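Phosphoribosyl-AMP cyclohydrolase (PDB 7BGM) probably catalyses two successive steps of histidine biosynthesis, hydrolysing phosphoribosyl-ATP to phosphoribosyl-AMP and diphosphate and then opening the adenine ring of phosphoribosyl-AMP. Local coordinates at residues 12-15 with 16-20. Residues are numbered along the deposited sequence; the frame is centred on the assembly and turned at random.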
ATOM      1  N   LYS A  12      -3.687  24.435  -1.628  1.00 25.15           N
ATOM      2  CA  LYS A  12      -4.341  25.095  -0.499  1.00 26.55           C
ATOM      3  C   LYS A  12      -3.389  25.069   0.693  1.00 25.04           C
ATOM      4  O   LYS A  12      -3.498  24.235   1.603  1.00 29.01           O
ATOM      5  CB  LYS A  12      -5.673  24.419  -0.185  1.00 30.16           C
ATOM      6  CG  LYS A  12      -6.477  25.009   0.955  1.00 36.28           C
ATOM      7  CD  LYS A  12      -7.702  24.135   1.178  1.00 43.01           C
ATOM      8  CE  LYS A  12      -8.594  24.643   2.300  1.00 49.20           C
ATOM      9  NZ  LYS A  12      -9.678  23.634   2.552  1.00 53.88           N
ATOM     10  N   TRP A  13      -2.433  26.007   0.663  1.00 27.60           N
ATOM     11  CA  TRP A  13      -1.458  26.153   1.740  1.00 29.72           C
ATOM     12  C   TRP A  13      -2.176  26.625   3.006  1.00 30.09           C
ATOM     13  O   TRP A  13      -3.161  27.367   2.933  1.00 33.10           O
ATOM     14  CB  TRP A  13      -0.351  27.163   1.349  1.00 30.88           C
ATOM     15  CG  TRP A  13       0.256  26.903  -0.024  1.00 31.68           C
ATOM     16  CD1 TRP A  13      -0.026  27.589  -1.207  1.00 32.71           C
ATOM     17  CD2 TRP A  13       1.187  25.866  -0.376  1.00 29.85           C
ATOM     18  NE1 TRP A  13       0.679  27.034  -2.266  1.00 30.49           N
ATOM     19  CE2 TRP A  13       1.429  25.981  -1.782  1.00 31.04           C
ATOM     20  CE3 TRP A  13       1.861  24.861   0.356  1.00 29.46           C
ATOM     21  CZ2 TRP A  13       2.299  25.130  -2.464  1.00 30.41           C
ATOM     22  CZ3 TRP A  13       2.725  23.982  -0.343  1.00 29.37           C
ATOM     23  CH2 TRP A  13       2.942  24.142  -1.743  1.00 29.44           C
ATOM     24  N   ASP A  14      -1.681  26.186   4.168  1.00 29.72           N
ATOM     25  CA  ASP A  14      -2.240  26.631   5.443  1.00 31.46           C
ATOM     26  C   ASP A  14      -1.671  28.013   5.783  1.00 38.51           C
ATOM     27  O   ASP A  14      -0.963  28.633   4.985  1.00 38.00           O
ATOM     28  CB  ASP A  14      -2.012  25.578   6.535  1.00 33.59           C
ATOM     29  CG  ASP A  14      -0.538  25.423   6.962  1.00 35.88           C
ATOM     30  OD1 ASP A  14       0.306  26.283   6.643  1.00 35.45           O
ATOM     31  OD2 ASP A  14      -0.222  24.411   7.645  1.00 36.71           O
ATOM     32  N   ASN A  15      -1.963  28.528   6.978  1.00 43.35           N
ATOM     33  CA  ASN A  15      -1.554  29.907   7.246  1.00 47.19           C
ATOM     34  C   ASN A  15      -0.086  30.028   7.658  1.00 46.60           C
ATOM     35  O   ASN A  15       0.343  31.124   8.039  1.00 49.83           O
ATOM     36  CB  ASN A  15      -2.468  30.550   8.293  1.00 51.61           C
ATOM     37  CG  ASN A  15      -2.495  29.800   9.592  1.00 58.26           C
ATOM     38  OD1 ASN A  15      -1.657  28.936   9.847  1.00 60.04           O
ATOM     39  ND2 ASN A  15      -3.458  30.138  10.442  1.00 62.36           N
ATOM     40  N   LYS A  16       0.680  28.938   7.588  1.00 42.61           N
ATOM     41  CA  LYS A  16       2.135  28.975   7.659  1.00 42.55           C
ATOM     42  C   LYS A  16       2.775  28.657   6.316  1.00 40.64           C
ATOM     43  O   LYS A  16       3.999  28.469   6.245  1.00 39.22           O
ATOM     44  CB  LYS A  16       2.642  28.006   8.728  1.00 46.58           C
ATOM     45  CG  LYS A  16       2.316  28.451  10.134  1.00 51.92           C
ATOM     46  CD  LYS A  16       2.893  29.829  10.410  1.00 56.27           C
ATOM     47  CE  LYS A  16       2.565  30.298  11.824  1.00 60.32           C
ATOM     48  NZ  LYS A  16       2.981  31.711  12.056  1.00 64.15           N
ATOM     49  N   GLY A  17       1.974  28.593   5.247  1.00 34.93           N
ATOM     50  CA  GLY A  17       2.486  28.270   3.934  1.00 32.50           C
ATOM     51  C   GLY A  17       2.783  26.802   3.711  1.00 29.92           C
ATOM     52  O   GLY A  17       3.553  26.485   2.802  1.00 32.29           O
ATOM     53  N   LEU A  18       2.177  25.891   4.488  1.00 27.92           N
ATOM     54  CA  LEU A  18       2.509  24.464   4.430  1.00 24.74           C
ATOM     55  C   LEU A  18       1.330  23.624   3.952  1.00 25.64           C
ATOM     56  O   LEU A  18       0.155  23.993   4.111  1.00 27.71           O
ATOM     57  CB  LEU A  18       2.974  23.932   5.811  1.00 26.35           C
ATOM     58  CG  LEU A  18       4.168  24.690   6.412  1.00 28.51           C
ATOM     59  CD1 LEU A  18       4.501  24.141   7.781  1.00 30.08           C
ATOM     60  CD2 LEU A  18       5.321  24.536   5.470  1.00 31.48           C
ATOM     61  N   ALA A  19       1.665  22.500   3.327  1.00 23.87           N
ATOM     62  CA  ALA A  19       0.736  21.405   3.085  1.00 24.97           C
ATOM     63  C   ALA A  19       1.323  20.123   3.684  1.00 25.73           C
ATOM     64  O   ALA A  19       2.530  20.011   3.889  1.00 24.29           O
ATOM     65  CB  ALA A  19       0.485  21.229   1.592  1.00 27.10           C
ATOM     66  N   VAL A  20       0.470  19.139   3.951  1.00 23.55           N
ATOM     67  CA  VAL A  20       0.943  17.835   4.438  1.00 24.40           C
ATOM     68  C   VAL A  20       1.529  17.082   3.252  1.00 21.57           C
ATOM     69  O   VAL A  20       0.933  17.078   2.170  1.00 24.81           O
ATOM     70  CB  VAL A  20      -0.212  17.036   5.063  1.00 21.15           C
ATOM     71  CG1 VAL A  20       0.176  15.562   5.291  1.00 20.80           C
ATOM     72  CG2 VAL A  20      -0.658  17.680   6.368  1.00 23.86           C
TER
HETATM   73  O   HOH W   1      -2.399  22.988   3.715  1.00 35.57           O
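Asp-14 reaches round the bend to Leu-18 and Lys-16, and its carboxylate illustrates how one oxygen can pin a reversing chain. With CG set between the backbone N and the carbonyl carbon (chi1 69°), the carboxylate folds back over the turn. Asp-14 OD1 accepts Lys-16 N at 2.8 Å and Leu-18 N at 2.9 Å, the two donors arriving from opposite faces of the carboxylate plane. Beside this grip, the Leu-18 side chain runs alongside that of Asp-14 and then packs on Phe-36 and Asn-38. With an alanine here the carboxylate is gone, and the amides of Lys-16 and Leu-18 would probably have to find water instead, leaving the turn less firmly held.

The Trp-13 indole lies against the returning chain. Its CG lies anti to the carbonyl carbon (chi1 -49°), which brings Trp-13 CE3 to 3.4 Å from Gly-17 O, at an oblique angle to the ring, while Trp-13 CZ3 meets Ala-19 CB at 4.0 Å. NE1 is tied to Leu-8 O, and Val-42 of helix 39-48 touches the indole as well. A water links Lys-12 O to Leu-18 O.

The backbone closes through Gly-17 N to Asp-14 O (2.9 Å) and Asp-14 N to Leu-18 O (2.9 Å), with Gly-17 at a positive phi of 77°. This is a type I turn with a G1 beta bulge, reinforced by an Asx turn at Asp-14, leading the chain into strand 19-25.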